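Local coordinates for protein transcriptional regulators (LACI-FAMILY TRANSCRIPTIONAL REGULATORY PROTEIN) (Corynebacterium glutamicum, PDB 3GYB) that probably acts as a LacI-family transcription factor that binds regulatory DNA, and holds a magnesium ion in its periplasmic-binding-protein-like domain, at residues A[121-126]-A[136-141]; A[152-157]-A[164-169]; A[215-220]-A[264-269]. All blocks are in the same frame, centred on the assembly; numbering follows the deposited sequence.

Contact 1 of 3, residues A[121-126]-A[136-141]; sequences IAHLRV and ESFEAT
F138 lays one face of its phenyl ring over the CB of H123, while the carbonyl oxygen of I121 sits at the ring's edge, in its plane. The imidazole of H123 is covered on one face by F138 CB and on the opposite face by the backbone N of R125. The rings are 25° from parallel but offset, centroids 5.1 Å apart with hardly any overlap; the two side chains run past each other in opposite directions. The face contact is therefore a CH-pi interaction and not a stack: H123 CB stands 3.4 Å from the F138 ring centroid, 17° off its normal. F138 CZ comes within 3.7 Å of I121 O, and on the neighbouring edge atom F138 CE1 meets I121 CG2 at 3.8 Å. This joins strand 121-124 to helix 129-144, the first two elements of a beta-alpha-beta unit completed by strand 150-151; strand and helix segment run nearly antiparallel, their axes 9.8 Å apart. I121 and H123, alternate residues of the strand, face the helix, whereas A122 and L124 pack on helix 160-173. With CG anti to the backbone N (chi1 174°), the imidazole of H123 lies alongside the strand, where ND1 hydrogen-bonds to F181 O on strand 179-182, which helps fix the rotation of this buried ring. F138 also packs against T110 of helix 102-115 and P149. One turn further on, T141 OG1 gives S137 O a 2.8 Å bond, reaching it from the opposite face to T141 N.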
loop_
_atom_site.group_PDB
_atom_site.type_symbol
_atom_site.label_atom_id
_atom_site.label_comp_id
_atom_site.label_asym_id
_atom_site.label_seq_id
_atom_site.Cartn_x
_atom_site.Cartn_y
_atom_site.Cartn_z
ATOM N N ILE A 121 16.011 24.326 -1.550
ATOM C CA ILE A 121 15.320 23.132 -1.091
ATOM C C ILE A 121 13.864 23.427 -0.780
ATOM O O ILE A 121 13.545 24.428 -0.138
ATOM C CB ILE A 121 16.003 22.589 0.181
ATOM C CG1 ILE A 121 17.463 22.246 -0.135
ATOM C CG2 ILE A 121 15.247 21.382 0.712
ATOM C CD1 ILE A 121 18.329 21.999 1.094
ATOM N N ALA A 122 12.979 22.549 -1.238
ATOM C CA ALA A 122 11.556 22.733 -0.987
ATOM C C ALA A 122 10.985 21.563 -0.199
ATOM O O ALA A 122 11.495 20.444 -0.268
ATOM C CB ALA A 122 10.810 22.889 -2.302
ATOM N N HIS A 123 9.920 21.836 0.547
ATOM C CA HIS A 123 9.255 20.819 1.354
ATOM C C HIS A 123 7.809 20.633 0.924
ATOM O O HIS A 123 7.079 21.609 0.754
ATOM C CB HIS A 123 9.279 21.226 2.830
ATOM C CG HIS A 123 8.499 20.317 3.732
ATOM N ND1 HIS A 123 8.839 18.997 3.934
ATOM C CD2 HIS A 123 7.427 20.554 4.525
ATOM C CE1 HIS A 123 8.015 18.462 4.818
ATOM N NE2 HIS A 123 7.149 19.386 5.193
ATOM N N LEU A 124 7.401 19.383 0.721
ATOM C CA LEU A 124 6.013 19.094 0.370
ATOM C C LEU A 124 5.360 18.720 1.689
ATOM O O LEU A 124 5.661 17.677 2.262
ATOM C CB LEU A 124 5.929 17.922 -0.611
ATOM C CG LEU A 124 6.444 18.231 -2.011
ATOM C CD1 LEU A 124 6.405 16.972 -2.870
ATOM C CD2 LEU A 124 5.584 19.329 -2.623
ATOM N N ARG A 125 4.464 19.567 2.177
ATOM C CA ARG A 125 3.847 19.296 3.466
ATOM C C ARG A 125 2.527 18.544 3.475
ATOM O O ARG A 125 1.849 18.421 2.460
ATOM C CB ARG A 125 3.708 20.601 4.267
ATOM C CG ARG A 125 2.929 21.699 3.589
ATOM C CD ARG A 125 3.015 23.014 4.380
ATOM N NE ARG A 125 2.643 22.859 5.785
ATOM C CZ ARG A 125 2.445 23.873 6.624
ATOM N NH1 ARG A 125 2.580 25.125 6.203
ATOM N NH2 ARG A 125 2.105 23.638 7.885
ATOM N N VAL A 126 2.199 18.035 4.659
ATOM C CA VAL A 126 0.977 17.287 4.926
ATOM C C VAL A 126 0.351 17.933 6.164
ATOM O O VAL A 126 1.067 18.369 7.064
ATOM C CB VAL A 126 1.297 15.805 5.211
ATOM C CG1 VAL A 126 0.038 15.066 5.622
ATOM C CG2 VAL A 126 1.905 15.165 3.972
ATOM N N GLU A 136 7.707 22.174 10.606
ATOM C CA GLU A 136 8.350 23.092 11.538
ATOM C C GLU A 136 9.848 22.824 11.641
ATOM O O GLU A 136 10.656 23.756 11.667
ATOM C CB GLU A 136 7.688 22.987 12.914
ATOM C CG GLU A 136 6.226 23.395 12.909
ATOM C CD GLU A 136 5.610 23.379 14.295
ATOM O OE1 GLU A 136 5.693 22.332 14.977
ATOM O OE2 GLU A 136 5.039 24.412 14.701
ATOM N N SER A 137 10.223 21.550 11.690
ATOM C CA SER A 137 11.631 21.191 11.773
ATOM C C SER A 137 12.337 21.545 10.466
ATOM O O SER A 137 13.480 21.997 10.471
ATOM C CB SER A 137 11.783 19.699 12.072
ATOM O OG SER A 137 13.154 19.336 12.124
ATOM N N PHE A 138 11.660 21.332 9.342
ATOM C CA PHE A 138 12.246 21.677 8.051
ATOM C C PHE A 138 12.624 23.159 8.053
ATOM O O PHE A 138 13.749 23.528 7.710
ATOM C CB PHE A 138 11.244 21.408 6.920
ATOM C CG PHE A 138 11.617 22.057 5.615
ATOM C CD1 PHE A 138 12.710 21.607 4.884
ATOM C CD2 PHE A 138 10.874 23.127 5.119
ATOM C CE1 PHE A 138 13.061 22.210 3.676
ATOM C CE2 PHE A 138 11.219 23.740 3.910
ATOM C CZ PHE A 138 12.313 23.280 3.188
ATOM N N GLU A 139 11.685 24.008 8.454
ATOM C CA GLU A 139 11.945 25.441 8.472
ATOM C C GLU A 139 13.041 25.815 9.456
ATOM O O GLU A 139 13.917 26.616 9.136
ATOM C CB GLU A 139 10.673 26.229 8.811
ATOM C CG GLU A 139 9.602 26.215 7.723
ATOM C CD GLU A 139 8.810 27.512 7.669
ATOM O OE1 GLU A 139 8.519 28.078 8.744
ATOM O OE2 GLU A 139 8.468 27.962 6.552
ATOM N N ALA A 140 12.989 25.243 10.654
ATOM C CA ALA A 140 13.992 25.554 11.671
ATOM C C ALA A 140 15.387 25.123 11.229
ATOM O O ALA A 140 16.374 25.823 11.463
ATOM C CB ALA A 140 13.633 24.879 12.991
ATOM N N THR A 141 15.472 23.960 10.593
ATOM C CA THR A 141 16.757 23.458 10.132
ATOM C C THR A 141 17.284 24.314 8.989
ATOM O O THR A 141 18.483 24.593 8.929
ATOM C CB THR A 141 16.644 21.999 9.676
ATOM O OG1 THR A 141 16.195 21.202 10.778
ATOM C CG2 THR A 141 17.994 21.477 9.189
#

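Contact 2 of 3, residues A[152-157]-A[164-169]; sequences NDYLGP and YTETLA
E166 OE1 takes a nearly straight hydrogen bond from N152 ND2, 2.9 Å long with an N-H...O angle of 174°. The donor keeps OE1 in its own amide plane but meets the carboxylate on the anti side, 35° out of plane. A water also donates to OE1, and weakly to D153 OD1, so it lies between two acidic groups whose oxygens, E166 OE1 and D153 OD1, are 4.7 Å apart. Next to this bond the Y154 side chain crosses E166 at about a right angle, its CB 3.6 Å from E166 OE1. The glutamate chain, bent at chi2 (-64°), folds its carboxylate back to the loop. Helix 160-173, which carries E166, is the crossover from edge strand 150-151 to strand 179-182 in the alpha/beta subdomain, and residues 152-157 belong to the connection leading into it. Both ends of the N152 amide are used: OD1 accepts the backbone N-H of R125, just beyond strand 121-124, which fixes the flip that presents ND2 to E166. Y154 is positioned from within the loop. Its OH gives a 2.6 Å bond to P157 O, in the carbonyl plane and on a lone pair, while G156 N lies 3.4 Å above the middle of the ring. On the helix side T167 turns inward against L124 and helix 185-198, and Y164 packs on R220 of the second subunit.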
loop_
_atom_site.group_PDB
_atom_site.type_symbol
_atom_site.label_atom_id
_atom_site.label_comp_id
_atom_site.label_asym_id
_atom_site.label_seq_id
_atom_site.Cartn_x
_atom_site.Cartn_y
_atom_site.Cartn_z
ATOM N N ASN A 152 5.080 24.156 0.052
ATOM C CA ASN A 152 3.810 24.416 -0.607
ATOM C C ASN A 152 2.822 24.712 0.525
ATOM O O ASN A 152 3.185 24.625 1.697
ATOM C CB ASN A 152 3.382 23.208 -1.461
ATOM C CG ASN A 152 3.193 21.939 -0.652
ATOM O OD1 ASN A 152 3.904 21.690 0.315
ATOM N ND2 ASN A 152 2.232 21.113 -1.067
ATOM N N ASP A 153 1.591 25.073 0.186
ATOM C CA ASP A 153 0.591 25.415 1.199
ATOM C C ASP A 153 -0.377 24.281 1.519
ATOM O O ASP A 153 -1.148 24.357 2.480
ATOM C CB ASP A 153 -0.198 26.634 0.732
ATOM C CG ASP A 153 -0.707 26.478 -0.683
ATOM O OD1 ASP A 153 -1.515 25.553 -0.925
ATOM O OD2 ASP A 153 -0.290 27.270 -1.554
ATOM N N TYR A 154 -0.331 23.238 0.704
ATOM C CA TYR A 154 -1.193 22.077 0.873
ATOM C C TYR A 154 -1.233 21.583 2.315
ATOM O O TYR A 154 -0.210 21.181 2.865
ATOM C CB TYR A 154 -0.699 20.948 -0.030
ATOM C CG TYR A 154 -1.537 19.697 0.033
ATOM C CD1 TYR A 154 -2.757 19.622 -0.633
ATOM C CD2 TYR A 154 -1.110 18.585 0.754
ATOM C CE1 TYR A 154 -3.532 18.470 -0.586
ATOM C CE2 TYR A 154 -1.877 17.425 0.811
ATOM C CZ TYR A 154 -3.089 17.377 0.137
ATOM O OH TYR A 154 -3.863 16.239 0.193
ATOM N N LEU A 155 -2.412 21.607 2.929
ATOM C CA LEU A 155 -2.549 21.128 4.299
ATOM C C LEU A 155 -3.550 19.978 4.350
ATOM O O LEU A 155 -4.192 19.735 5.373
ATOM C CB LEU A 155 -2.991 22.260 5.236
ATOM C CG LEU A 155 -4.363 22.916 5.060
ATOM C CD1 LEU A 155 -4.632 23.832 6.249
ATOM C CD2 LEU A 155 -4.415 23.699 3.759
ATOM N N GLY A 156 -3.669 19.267 3.234
ATOM C CA GLY A 156 -4.584 18.145 3.162
ATOM C C GLY A 156 -3.918 16.850 3.584
ATOM O O GLY A 156 -2.812 16.869 4.128
ATOM N N PRO A 157 -4.565 15.701 3.348
ATOM C CA PRO A 157 -4.004 14.401 3.722
ATOM C C PRO A 157 -2.917 13.927 2.766
ATOM O O PRO A 157 -2.824 14.393 1.627
ATOM C CB PRO A 157 -5.222 13.489 3.696
ATOM C CG PRO A 157 -6.000 14.047 2.545
ATOM C CD PRO A 157 -5.918 15.543 2.781
ATOM N N TYR A 164 1.669 14.571 -6.652
ATOM C CA TYR A 164 1.917 14.749 -8.067
ATOM C C TYR A 164 1.587 16.170 -8.517
ATOM O O TYR A 164 2.450 16.870 -9.031
ATOM C CB TYR A 164 1.090 13.738 -8.872
ATOM C CG TYR A 164 1.237 13.881 -10.368
ATOM C CD1 TYR A 164 2.470 13.683 -10.990
ATOM C CD2 TYR A 164 0.141 14.200 -11.166
ATOM C CE1 TYR A 164 2.607 13.802 -12.371
ATOM C CE2 TYR A 164 0.266 14.316 -12.556
ATOM C CZ TYR A 164 1.504 14.115 -13.147
ATOM O OH TYR A 164 1.635 14.218 -14.517
ATOM N N THR A 165 0.349 16.600 -8.298
ATOM C CA THR A 165 -0.052 17.936 -8.731
ATOM C C THR A 165 0.629 19.055 -7.956
ATOM O O THR A 165 0.943 20.101 -8.529
ATOM C CB THR A 165 -1.583 18.109 -8.675
ATOM O OG1 THR A 165 -2.055 17.928 -7.337
ATOM C CG2 THR A 165 -2.249 17.079 -9.588
ATOM N N GLU A 166 0.870 18.843 -6.666
ATOM C CA GLU A 166 1.555 19.862 -5.874
ATOM C C GLU A 166 2.998 20.031 -6.349
ATOM O O GLU A 166 3.525 21.144 -6.362
ATOM C CB GLU A 166 1.566 19.493 -4.387
ATOM C CG GLU A 166 0.237 19.666 -3.675
ATOM C CD GLU A 166 -0.219 21.111 -3.643
ATOM O OE1 GLU A 166 0.583 21.986 -3.250
ATOM O OE2 GLU A 166 -1.383 21.371 -3.999
ATOM N N THR A 167 3.650 18.934 -6.724
ATOM C CA THR A 167 5.028 19.032 -7.184
ATOM C C THR A 167 5.096 19.720 -8.540
ATOM O O THR A 167 5.977 20.547 -8.779
ATOM C CB THR A 167 5.710 17.645 -7.270
ATOM O OG1 THR A 167 5.774 17.070 -5.961
ATOM C CG2 THR A 167 7.136 17.779 -7.811
ATOM N N LEU A 168 4.168 19.391 -9.432
ATOM C CA LEU A 168 4.159 20.036 -10.737
ATOM C C LEU A 168 3.943 21.539 -10.570
ATOM O O LEU A 168 4.546 22.341 -11.281
ATOM C CB LEU A 168 3.058 19.454 -11.626
ATOM C CG LEU A 168 3.309 18.057 -12.196
ATOM C CD1 LEU A 168 2.083 17.624 -12.997
ATOM C CD2 LEU A 168 4.551 18.062 -13.084
ATOM N N ALA A 169 3.080 21.916 -9.632
ATOM C CA ALA A 169 2.803 23.333 -9.397
ATOM C C ALA A 169 3.999 24.016 -8.734
ATOM O O ALA A 169 4.384 25.117 -9.120
ATOM C CB ALA A 169 1.561 23.486 -8.526
HETATM O O HOH W 1 0.367 24.492 -3.593
#

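Contact 3 of 3, residues A[215-220]-A[264-269]; sequences PLAQTR and IERGTC
Q218 and R266 are the closest CA pair of the two segments, 8.5 Å apart, the former in a short, weakly bonded helical turn, the latter in the chain that leaves strand 258-264. In the turn, T219 N bonds to L216 O, which also accepts T219 OG1 at 2.7 Å in the carbonyl plane. In the other segment R266 departs from strand conformation with a psi of -130°, and T268 goes on to pair with I208. R266 spans the distance with a chain extended from CG to NE. Its CD lies 3.5 Å from A217 O, and the guanidinium is sandwiched: Q218 CA is 3.9 Å above the middle of one face, I264 CG2 3.6 Å from the opposite one. A217 O also lies over a face, so it is no hydrogen-bond partner. The tip of R266 touches side chains too, NH2 meeting Q218 CG at 3.5 Å and NH1 meeting A217 CB at 3.9 Å. NH2 bonds to N213 OD1 and NH1 to L224 O, which would hold the flat group in this orientation. Q218 runs obliquely past it, amide and guanidinium planes 21° apart, and gives NE2 to N213 O. L216 packs on L216 of the second subunit, and R220 forms a salt bridge with E197 of that subunit. The turn follows D212, which binds the magnesium ion with D229 and S231; the side chain of Q218 is about 7 Å from the metal, so the arrangement borders the metal site in the cleft between subdomains, where LacI-family proteins usually bind their effectors.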
loop_
_atom_site.group_PDB
_atom_site.type_symbol
_atom_site.label_atom_id
_atom_site.label_comp_id
_atom_site.label_asym_id
_atom_site.label_seq_id
_atom_site.Cartn_x
_atom_site.Cartn_y
_atom_site.Cartn_z
ATOM N N PRO A 215 7.177 0.036 2.187
ATOM C CA PRO A 215 7.630 -1.078 1.347
ATOM C C PRO A 215 7.865 -0.573 -0.083
ATOM O O PRO A 215 8.755 -1.048 -0.783
ATOM C CB PRO A 215 6.467 -2.060 1.431
ATOM C CG PRO A 215 5.960 -1.844 2.824
ATOM C CD PRO A 215 5.961 -0.330 2.935
ATOM N N LEU A 216 7.064 0.404 -0.503
ATOM C CA LEU A 216 7.188 0.987 -1.837
ATOM C C LEU A 216 8.567 1.611 -2.035
ATOM O O LEU A 216 9.193 1.459 -3.088
ATOM C CB LEU A 216 6.118 2.067 -2.051
ATOM C CG LEU A 216 4.646 1.649 -2.092
ATOM C CD1 LEU A 216 3.762 2.891 -2.067
ATOM C CD2 LEU A 216 4.376 0.828 -3.343
ATOM N N ALA A 217 9.041 2.320 -1.017
ATOM C CA ALA A 217 10.344 2.966 -1.094
ATOM C C ALA A 217 11.456 1.940 -1.230
ATOM O O ALA A 217 12.503 2.224 -1.806
ATOM C CB ALA A 217 10.576 3.823 0.161
ATOM N N GLN A 218 11.203 0.748 -0.699
ATOM C CA GLN A 218 12.160 -0.357 -0.707
ATOM C C GLN A 218 12.275 -1.101 -2.034
ATOM O O GLN A 218 13.224 -1.863 -2.240
ATOM C CB GLN A 218 11.784 -1.359 0.385
ATOM C CG GLN A 218 11.801 -0.792 1.798
ATOM C CD GLN A 218 11.148 -1.723 2.795
ATOM O OE1 GLN A 218 11.324 -2.938 2.726
ATOM N NE2 GLN A 218 10.397 -1.159 3.740
ATOM N N THR A 219 11.317 -0.899 -2.928
ATOM C CA THR A 219 11.355 -1.593 -4.217
ATOM C C THR A 219 12.485 -1.090 -5.110
ATOM O O THR A 219 12.928 0.055 -5.002
ATOM C CB THR A 219 10.025 -1.427 -4.989
ATOM O OG1 THR A 219 9.819 -0.041 -5.294
ATOM C CG2 THR A 219 8.852 -1.950 -4.167
ATOM N N ARG A 220 12.962 -1.955 -5.999
ATOM C CA ARG A 220 14.019 -1.563 -6.918
ATOM C C ARG A 220 13.494 -0.493 -7.873
ATOM O O ARG A 220 14.216 0.432 -8.243
ATOM C CB ARG A 220 14.499 -2.769 -7.733
ATOM C CG ARG A 220 15.498 -2.404 -8.824
ATOM C CD ARG A 220 16.819 -1.924 -8.237
ATOM N NE ARG A 220 17.749 -1.453 -9.259
ATOM C CZ ARG A 220 17.723 -0.238 -9.801
ATOM N NH1 ARG A 220 16.807 0.646 -9.421
ATOM N NH2 ARG A 220 18.622 0.102 -10.715
ATOM N N ILE A 264 18.013 6.498 5.302
ATOM C CA ILE A 264 18.255 5.307 4.502
ATOM C C ILE A 264 18.516 5.851 3.110
ATOM O O ILE A 264 17.609 6.364 2.452
ATOM C CB ILE A 264 17.039 4.362 4.449
ATOM C CG1 ILE A 264 16.740 3.810 5.847
ATOM C CG2 ILE A 264 17.327 3.210 3.495
ATOM C CD1 ILE A 264 15.558 2.857 5.885
ATOM N N GLU A 265 19.765 5.764 2.678
ATOM C CA GLU A 265 20.138 6.268 1.372
ATOM C C GLU A 265 19.911 5.247 0.273
ATOM O O GLU A 265 20.406 4.114 0.337
ATOM C CB GLU A 265 21.604 6.703 1.364
ATOM C CG GLU A 265 21.902 7.894 2.252
ATOM C CD GLU A 265 23.323 8.390 2.088
ATOM O OE1 GLU A 265 23.669 8.868 0.984
ATOM O OE2 GLU A 265 24.100 8.298 3.062
ATOM N N ARG A 266 19.139 5.650 -0.727
ATOM C CA ARG A 266 18.880 4.792 -1.863
ATOM C C ARG A 266 19.284 5.540 -3.127
ATOM O O ARG A 266 20.381 6.099 -3.174
ATOM C CB ARG A 266 17.418 4.337 -1.897
ATOM C CG ARG A 266 17.085 3.391 -0.736
ATOM C CD ARG A 266 15.886 2.492 -1.015
ATOM N NE ARG A 266 15.655 1.579 0.106
ATOM C CZ ARG A 266 14.871 1.847 1.149
ATOM N NH1 ARG A 266 14.215 3.002 1.220
ATOM N NH2 ARG A 266 14.766 0.970 2.139
ATOM N N GLY A 267 18.420 5.609 -4.132
ATOM C CA GLY A 267 18.861 6.264 -5.355
ATOM C C GLY A 267 18.252 7.573 -5.803
ATOM O O GLY A 267 18.515 8.011 -6.922
ATOM N N THR A 268 17.476 8.225 -4.947
ATOM C CA THR A 268 16.826 9.461 -5.364
ATOM C C THR A 268 17.468 10.791 -4.965
ATOM O O THR A 268 16.895 11.849 -5.215
ATOM C CB THR A 268 15.358 9.464 -4.921
ATOM O OG1 THR A 268 15.288 9.256 -3.508
ATOM C CG2 THR A 268 14.578 8.357 -5.640
ATOM N N CYS A 269 18.649 10.742 -4.356
ATOM C CA CYS A 269 19.361 11.962 -3.979
ATOM C C CYS A 269 20.772 11.903 -4.547
ATOM O O CYS A 269 21.319 10.819 -4.755
ATOM C CB CYS A 269 19.441 12.116 -2.453
ATOM S SG CYS A 269 17.917 12.697 -1.662
#

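How the contacts relate
From the N terminus, contact 1 comes first, closing the loop between strand 121-124 and helix 129-144. Contact 2 opens only after the chain has passed edge strand 150-151, and closes a still shorter loop into helix 160-173. Contact 3 follows with a much longer one, from residues 215-220 to 264-269, taking in strands 226-228 and 258-264. The three are in series, none enclosing or crossing another. Contacts 1 and 2 adjoin, their centres 13 Å apart: L124 packs on T167 and R125 on the backbone of Y154, joining helices on opposite sides of strand 121-124. Contact 3, about 20 Å from contact 1 between centres, ties the magnesium-site side to the C-terminal strand's exit.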